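Local coordinates for dehydratase, IlvD/Edd family (Caulobacter crescentus, PDB 5OYN), which dehydrates D-xylonate, and D-gluconate with similar efficiency, to the 2-dehydro-3-deoxy sugar acids, using a [2Fe-2S] cluster and magnesium, in D-xylose degradation, at residues Leu74-Arg79 against Arg241-Met246; Pro55-Ala60 against Asp82-Ala87; Leu268-Phe273 against Ala306-Ala311. One frame throughout, in Å; residues are numbered along the deposited sequence.

All three contacts lie in the N-terminal family region of this IlvD/Edd dehydratase. Contacts 1 and 2 share helix 73-87, and their centres are 13 Å apart; Val77 CG2 of the first lies 4.1 Å from Ile59 CG2 of the second. Their segments alternate along the chain; the shared helix packs on strand 56-61 of the parallel sheet and on helix 241-259, tying the two together at a subunit interface of the homotetramer. Contact 3 follows later in the chain, joining helices 270-282 and 306-312, with its centre about 32 Å from that of contact 1 and 33 Å from that of contact 2. The first two are buried; the third is a surface salt bridge.

Contact 1. Residues Leu74-Arg79 against Arg241-Met246; sequences LDLVQR and RERGQM
Arg79 wraps past the carbonyl oxygen of Gly244, which CB, CG, CD and NE all approach. Its CB is 3.5 Å from Gly244 O. CG, set beside the backbone N and anti to the carbonyl carbon (chi1 -77°), comes nearer still, with CG to Gly244 O at 3.3 Å. Bends at chi2 and chi3 then curl the chain round that oxygen: CD is 4.1 Å from Gly244 O, and NE comes back to 3.7 Å from Gly244 O. The carbonyl stands oblique to the guanidinium, which finds its polar partners elsewhere. NH2 forms a salt bridge with Glu49 of a second subunit, and NH1 another with Asp82 one turn further along the same helix.

Helix 73-87 is the crossover helix of the beta-alpha-beta unit that links strands 56-61 and 90-95 of the parallel sheet; Val77 packs on strand residues Ile59 and Gln61, while Leu76 and Arg79 point toward helix 241-259. The short helical segments approach to 8.8 Å between axes, at 46° to one another. With no side chain at Gly244, its CA comes within 5.8 Å of Leu76 CA; a CB there would press close to both Leu76 and Arg79.

Leu76 meets the second helix through both methyls. CD1 rests 3.5 Å from Arg243 CG, and CD2 reaches across both that methylene and the CA of Gly244. The leucine and arginine side chains cross at about a right angle, the leucine methyls meeting CG and CD of Arg243. That arginine, with CG anti to its own backbone N (chi1 167°), bends twice further out, and its NH2 donates to the carbonyl oxygens of Ile236 and Cys233. Its chain also touches Leu158 and Ser159 of strand 155-159.

Contact 2. Residues Pro55-Ala60 against Asp82-Ala87; sequences PIIGIA and DGIRDA
Ile84 reaches from helix 73-87 onto strand 56-61 and meets two isoleucines there, Ile57 and Ile59, which lie two residues apart and so project from the same face of the strand. The terminal methyl does most of the touching: Ile84 CD1 is 3.5 Å from Ile57 CG2 and 3.8 Å from Ile59 CD1. The other branch of Ile84 also takes part, with its CG2 lying 3.7 Å from Ile57 CG1. The side chains run alongside each other with opposite headings; Ile57 is met by both branches of Ile84, Ile59 by the CD1 branch. An extended chi2 of 171° carries CD1 of Ile84 well out from the helix toward the strand. Replacing Ile84 with an alanine would probably open a gap over Ile57 and Ile59, because both methyls that touch them would be gone.

In the next shell, Ile57 is held in place by backbone hydrogen bonds with Ile90 and Met92 of strand 90-95, and its side chain also touches Ile254 and Val255 of helix 241-259. Ile59 packs on Val77, Val80 and Arg81, earlier in the same helix as Ile84. Ile84 itself leans on Pro91. Polar residues near Ile84 on the helix turn outward to another chain, where Arg85 of a second subunit pairs ionically with Asp82 and Asp86.

Strand 56-61, helix 73-87 and strand 90-95 form a beta-alpha-beta unit, and these isoleucines join its helix to the first of its strands, which lies between strands 90-95 and 130-135 in the parallel sheet, with helix 241-259 packed against Ile57.

Contact 3. Residues Leu268-Phe273 against Ala306-Ala311; sequences LTKQAF and ADDWRA
Lys270 and Asp308 meet in a salt bridge between helix 270-282, whose N-cap is Thr269 (OG1 accepts from Ala272 N) and whose first residue is Lys270, and helix 306-312. Along the latter segment, Ala306 comes first; its carbonyl oxygen accepts the hydrogen bond from Arg310 N that closes the turn carrying Asp308.

Two residues on, Asp308 has its CB directed toward segment 268-273. Lys270 NZ donates to Asp308 OD2 at 2.7 Å, arriving on the syn side and 34° out of the carboxylate plane. The same nitrogen is 3.0 Å from Asp308 OD1, so the ammonium faces both oxygens. Lys270 reaches this position because CG is anti to the backbone N (chi1 166°) and the chain is bent at chi2 before running on to the tip. OD2 also accepts from Thr305 N, and NZ donates in addition to Glu303 O.

Trp309, next in sequence, takes no part in the salt bridge and packs on Ile277 of helix 270-282, a further link between the same two helices, and on Gln290 of helix 289-299. Further on, Ala311 N bonds to the carbonyl oxygen of Asp307.

This is surface packing between two helices, away from the metal and cluster sites. Both charged residues are partly exposed, so solvent probably weakens their attraction; the extra bonds to Glu303 O and Thr305 N are likely to help fix the orientation of the pair.

Contact 1. Residues Leu74-Arg79 against Arg241-Met246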
# COMPACT_ATOMS: atom_id res chain seq x y z
N LEU A 74 0.59 10.10 -0.72
CA LEU A 74 0.25 8.71 -0.41
C LEU A 74 1.50 7.89 -0.14
O LEU A 74 1.48 7.00 0.73
CB LEU A 74 -0.57 8.10 -1.55
CG LEU A 74 -1.97 8.71 -1.69
CD1 LEU A 74 -2.76 8.07 -2.83
CD2 LEU A 74 -2.75 8.62 -0.38
N ASP A 75 2.60 8.18 -0.83
CA ASP A 75 3.87 7.54 -0.51
C ASP A 75 4.64 8.26 0.60
O ASP A 75 5.30 7.60 1.40
CB ASP A 75 4.74 7.41 -1.78
CG ASP A 75 5.89 6.38 -1.62
OD1 ASP A 75 5.93 5.38 -2.41
OD2 ASP A 75 6.75 6.58 -0.73
N LEU A 76 4.53 9.60 0.70
CA LEU A 76 5.28 10.30 1.74
C LEU A 76 4.69 10.11 3.12
O LEU A 76 5.41 10.28 4.10
CB LEU A 76 5.35 11.80 1.47
CG LEU A 76 6.01 12.34 0.22
CD1 LEU A 76 5.77 13.85 0.22
CD2 LEU A 76 7.47 12.00 0.22
N VAL A 77 3.39 9.81 3.21
CA VAL A 77 2.76 9.68 4.52
C VAL A 77 3.51 8.67 5.37
O VAL A 77 3.61 8.84 6.59
CB VAL A 77 1.28 9.30 4.37
CG1 VAL A 77 1.12 7.87 3.80
CG2 VAL A 77 0.57 9.46 5.70
N GLN A 78 4.08 7.63 4.75
CA GLN A 78 4.85 6.62 5.49
C GLN A 78 6.08 7.23 6.15
O GLN A 78 6.45 6.84 7.27
CB GLN A 78 5.25 5.47 4.57
CG GLN A 78 5.44 4.12 5.28
CD GLN A 78 4.50 3.93 6.50
OE1 GLN A 78 4.97 3.74 7.64
NE2 GLN A 78 3.18 3.97 6.25
N ARG A 79 6.76 8.15 5.47
CA ARG A 79 7.90 8.83 6.06
C ARG A 79 7.46 9.68 7.25
O ARG A 79 8.16 9.75 8.27
CB ARG A 79 8.59 9.70 5.00
CG ARG A 79 9.46 8.96 4.01
CD ARG A 79 10.19 7.84 4.69
NE ARG A 79 11.47 8.29 5.21
CZ ARG A 79 12.09 7.73 6.24
NH1 ARG A 79 11.56 6.68 6.86
NH2 ARG A 79 13.26 8.22 6.64
N ARG A 241 14.34 12.38 -3.43
CA ARG A 241 14.30 11.71 -2.14
C ARG A 241 14.39 12.72 -1.00
O ARG A 241 13.89 12.45 0.10
CB ARG A 241 15.39 10.63 -2.01
CG ARG A 241 16.79 11.09 -2.30
CD ARG A 241 17.63 11.28 -1.04
NE ARG A 241 18.98 11.64 -1.45
CZ ARG A 241 19.59 12.81 -1.20
NH1 ARG A 241 19.00 13.76 -0.49
NH2 ARG A 241 20.81 13.01 -1.66
N GLU A 242 14.99 13.89 -1.27
CA GLU A 242 14.98 15.01 -0.34
C GLU A 242 13.58 15.22 0.23
O GLU A 242 13.42 15.48 1.42
CB GLU A 242 15.43 16.30 -1.02
CG GLU A 242 16.89 16.66 -0.87
CD GLU A 242 17.24 17.92 -1.65
OE1 GLU A 242 17.74 17.80 -2.80
OE2 GLU A 242 17.02 19.05 -1.13
N ARG A 243 12.56 15.08 -0.62
CA ARG A 243 11.19 15.28 -0.16
C ARG A 243 10.79 14.25 0.88
O ARG A 243 10.12 14.58 1.87
CB ARG A 243 10.23 15.22 -1.35
CG ARG A 243 8.80 15.09 -0.94
CD ARG A 243 8.32 16.31 -0.17
NE ARG A 243 8.44 17.54 -0.94
CZ ARG A 243 8.54 18.75 -0.40
NH1 ARG A 243 8.51 18.91 0.91
NH2 ARG A 243 8.64 19.82 -1.19
N GLY A 244 11.18 12.99 0.68
CA GLY A 244 10.84 11.97 1.66
C GLY A 244 11.65 12.10 2.93
O GLY A 244 11.16 11.80 4.02
N GLN A 245 12.90 12.54 2.80
CA GLN A 245 13.67 12.90 3.99
C GLN A 245 13.01 14.05 4.73
O GLN A 245 12.86 14.02 5.96
CB GLN A 245 15.09 13.26 3.59
CG GLN A 245 15.86 12.03 3.26
CD GLN A 245 17.13 12.34 2.55
OE1 GLN A 245 17.29 13.42 2.00
NE2 GLN A 245 18.06 11.39 2.56
N MET A 246 12.59 15.08 4.00
CA MET A 246 11.91 16.19 4.64
C MET A 246 10.63 15.72 5.32
O MET A 246 10.28 16.20 6.40
CB MET A 246 11.62 17.29 3.62
CG MET A 246 10.70 18.37 4.13
SD MET A 246 11.57 19.45 5.28
CE MET A 246 12.96 20.02 4.29

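Contact 2. Residues Pro55-Ala60 against Asp82-Ala87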
# COMPACT_ATOMS: atom_id res chain seq x y z
N PRO A 55 1.49 11.79 22.45
CA PRO A 55 0.49 12.59 21.73
C PRO A 55 0.02 11.92 20.45
O PRO A 55 0.81 11.33 19.70
CB PRO A 55 1.21 13.91 21.45
CG PRO A 55 2.66 13.53 21.39
CD PRO A 55 2.86 12.29 22.23
N ILE A 56 -1.28 11.99 20.22
CA ILE A 56 -1.88 11.54 18.97
C ILE A 56 -1.60 12.61 17.93
O ILE A 56 -2.11 13.73 18.04
CB ILE A 56 -3.38 11.29 19.11
CG1 ILE A 56 -3.69 10.38 20.29
CG2 ILE A 56 -3.92 10.71 17.82
CD1 ILE A 56 -2.79 9.15 20.41
N ILE A 57 -0.79 12.28 16.93
CA ILE A 57 -0.46 13.20 15.85
C ILE A 57 -1.37 12.91 14.66
O ILE A 57 -1.24 11.87 14.01
CB ILE A 57 1.02 13.10 15.44
CG1 ILE A 57 1.92 13.12 16.68
CG2 ILE A 57 1.36 14.25 14.49
CD1 ILE A 57 2.09 14.49 17.28
N GLY A 58 -2.29 13.81 14.35
CA GLY A 58 -3.03 13.70 13.12
C GLY A 58 -2.16 14.00 11.92
O GLY A 58 -1.21 14.79 11.99
N ILE A 59 -2.46 13.34 10.80
CA ILE A 59 -1.87 13.65 9.50
C ILE A 59 -3.05 13.89 8.56
O ILE A 59 -3.81 12.97 8.27
CB ILE A 59 -0.95 12.52 8.99
CG1 ILE A 59 0.12 12.18 10.02
CG2 ILE A 59 -0.22 12.93 7.71
CD1 ILE A 59 0.98 11.00 9.62
N ALA A 60 -3.22 15.14 8.12
CA ALA A 60 -4.36 15.46 7.25
C ALA A 60 -3.95 15.17 5.81
O ALA A 60 -3.26 15.97 5.17
CB ALA A 60 -4.81 16.90 7.44
N ASP A 82 6.96 7.49 10.17
CA ASP A 82 8.21 7.06 10.75
C ASP A 82 8.83 8.16 11.59
O ASP A 82 9.37 7.90 12.67
CB ASP A 82 9.17 6.60 9.64
CG ASP A 82 8.83 5.19 9.11
OD1 ASP A 82 7.85 4.55 9.58
OD2 ASP A 82 9.57 4.70 8.23
N GLY A 83 8.72 9.42 11.14
CA GLY A 83 9.23 10.52 11.93
C GLY A 83 8.53 10.62 13.27
O GLY A 83 9.17 10.67 14.32
N ILE A 84 7.19 10.65 13.24
CA ILE A 84 6.38 10.70 14.46
C ILE A 84 6.76 9.59 15.43
O ILE A 84 6.85 9.82 16.64
CB ILE A 84 4.90 10.63 14.09
CG1 ILE A 84 4.49 11.85 13.27
CG2 ILE A 84 4.05 10.42 15.34
CD1 ILE A 84 3.09 11.74 12.68
N ARG A 85 6.96 8.37 14.93
CA ARG A 85 7.18 7.26 15.84
C ARG A 85 8.59 7.26 16.43
O ARG A 85 8.77 6.92 17.60
CB ARG A 85 6.89 5.93 15.14
CG ARG A 85 5.63 5.32 15.68
CD ARG A 85 5.19 4.10 14.93
NE ARG A 85 3.73 4.02 14.86
CZ ARG A 85 2.96 3.66 15.88
NH1 ARG A 85 3.50 3.33 17.05
NH2 ARG A 85 1.63 3.62 15.73
N ASP A 86 9.60 7.61 15.63
CA ASP A 86 10.95 7.70 16.19
C ASP A 86 10.98 8.72 17.30
O ASP A 86 11.63 8.52 18.34
CB ASP A 86 11.96 8.08 15.10
CG ASP A 86 12.42 6.88 14.29
OD1 ASP A 86 11.71 5.85 14.29
OD2 ASP A 86 13.51 6.97 13.67
N ALA A 87 10.23 9.79 17.13
CA ALA A 87 10.27 10.93 18.02
C ALA A 87 9.31 10.80 19.19
O ALA A 87 9.36 11.63 20.11
CB ALA A 87 9.99 12.21 17.22

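Contact 3. Residues Leu268-Phe273 against Ala306-Ala311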
# COMPACT_ATOMS: atom_id res chain seq x y z
N LEU A 268 1.70 32.90 13.81
CA LEU A 268 1.07 33.74 12.80
C LEU A 268 0.72 35.09 13.41
O LEU A 268 -0.44 35.44 13.66
CB LEU A 268 -0.15 33.03 12.22
CG LEU A 268 0.21 31.64 11.70
CD1 LEU A 268 -1.02 30.81 11.46
CD2 LEU A 268 1.03 31.77 10.42
N THR A 269 1.78 35.85 13.66
CA THR A 269 1.69 37.26 14.00
C THR A 269 1.60 38.08 12.72
O THR A 269 1.85 37.59 11.61
CB THR A 269 2.90 37.70 14.80
OG1 THR A 269 4.07 37.62 13.97
CG2 THR A 269 3.08 36.84 16.02
N LYS A 270 1.25 39.36 12.88
CA LYS A 270 1.25 40.25 11.73
C LYS A 270 2.63 40.34 11.10
O LYS A 270 2.74 40.46 9.88
CB LYS A 270 0.74 41.63 12.15
CG LYS A 270 1.00 42.74 11.15
CD LYS A 270 -0.20 42.98 10.24
CE LYS A 270 0.00 44.24 9.37
NZ LYS A 270 -1.30 44.85 8.92
N GLN A 271 3.69 40.25 11.90
CA GLN A 271 5.03 40.33 11.33
C GLN A 271 5.29 39.16 10.40
O GLN A 271 5.92 39.32 9.34
CB GLN A 271 6.09 40.36 12.43
CG GLN A 271 5.81 41.28 13.59
CD GLN A 271 7.10 41.82 14.17
OE1 GLN A 271 7.91 41.07 14.74
NE2 GLN A 271 7.32 43.12 14.01
N ALA A 272 4.84 37.96 10.80
CA ALA A 272 5.02 36.78 9.97
C ALA A 272 4.30 36.94 8.64
O ALA A 272 4.86 36.61 7.59
CB ALA A 272 4.52 35.54 10.71
N PHE A 273 3.07 37.44 8.67
CA PHE A 273 2.37 37.68 7.41
C PHE A 273 3.08 38.71 6.55
O PHE A 273 3.07 38.61 5.32
CB PHE A 273 0.93 38.10 7.68
CG PHE A 273 0.03 36.96 8.13
CD1 PHE A 273 -0.56 36.12 7.19
CD2 PHE A 273 -0.23 36.75 9.48
CE1 PHE A 273 -1.39 35.08 7.60
CE2 PHE A 273 -1.07 35.71 9.89
CZ PHE A 273 -1.64 34.87 8.96
N ALA A 306 -4.95 47.03 2.47
CA ALA A 306 -4.37 47.40 1.19
C ALA A 306 -3.02 48.07 1.35
O ALA A 306 -2.18 48.01 0.44
CB ALA A 306 -5.34 48.29 0.42
N ASP A 307 -2.76 48.69 2.50
CA ASP A 307 -1.46 49.32 2.68
C ASP A 307 -0.37 48.29 2.94
O ASP A 307 0.79 48.53 2.60
CB ASP A 307 -1.54 50.34 3.81
CG ASP A 307 -1.95 51.71 3.32
OD1 ASP A 307 -1.47 52.12 2.23
OD2 ASP A 307 -2.78 52.35 4.01
N ASP A 308 -0.73 47.14 3.51
CA ASP A 308 0.26 46.08 3.67
C ASP A 308 0.76 45.56 2.32
O ASP A 308 1.91 45.12 2.24
CB ASP A 308 -0.33 44.97 4.52
CG ASP A 308 -0.60 45.43 5.93
OD1 ASP A 308 0.38 45.82 6.62
OD2 ASP A 308 -1.79 45.43 6.34
N TRP A 309 -0.06 45.64 1.27
CA TRP A 309 0.41 45.25 -0.06
C TRP A 309 1.25 46.35 -0.72
O TRP A 309 2.27 46.05 -1.35
CB TRP A 309 -0.76 44.86 -0.96
CG TRP A 309 -1.56 43.72 -0.43
CD1 TRP A 309 -2.81 43.77 0.13
CD2 TRP A 309 -1.16 42.34 -0.36
NE1 TRP A 309 -3.21 42.52 0.53
CE2 TRP A 309 -2.22 41.62 0.24
CE3 TRP A 309 -0.01 41.64 -0.76
CZ2 TRP A 309 -2.16 40.24 0.45
CZ3 TRP A 309 0.04 40.28 -0.56
CH2 TRP A 309 -1.03 39.59 0.04
N ARG A 310 0.82 47.62 -0.61
CA ARG A 310 1.62 48.73 -1.15
C ARG A 310 3.02 48.74 -0.56
O ARG A 310 3.98 49.13 -1.23
CB ARG A 310 0.96 50.09 -0.89
CG ARG A 310 -0.37 50.28 -1.59
CD ARG A 310 -1.23 51.44 -1.12
NE ARG A 310 -2.16 51.75 -2.20
CZ ARG A 310 -3.48 51.85 -2.04
NH1 ARG A 310 -4.03 51.70 -0.84
NH2 ARG A 310 -4.25 52.11 -3.11
N ALA A 311 3.16 48.33 0.70
CA ALA A 311 4.47 48.24 1.33
C ALA A 311 5.47 47.46 0.47
O ALA A 311 6.64 47.85 0.35
CB ALA A 311 4.33 47.58 2.70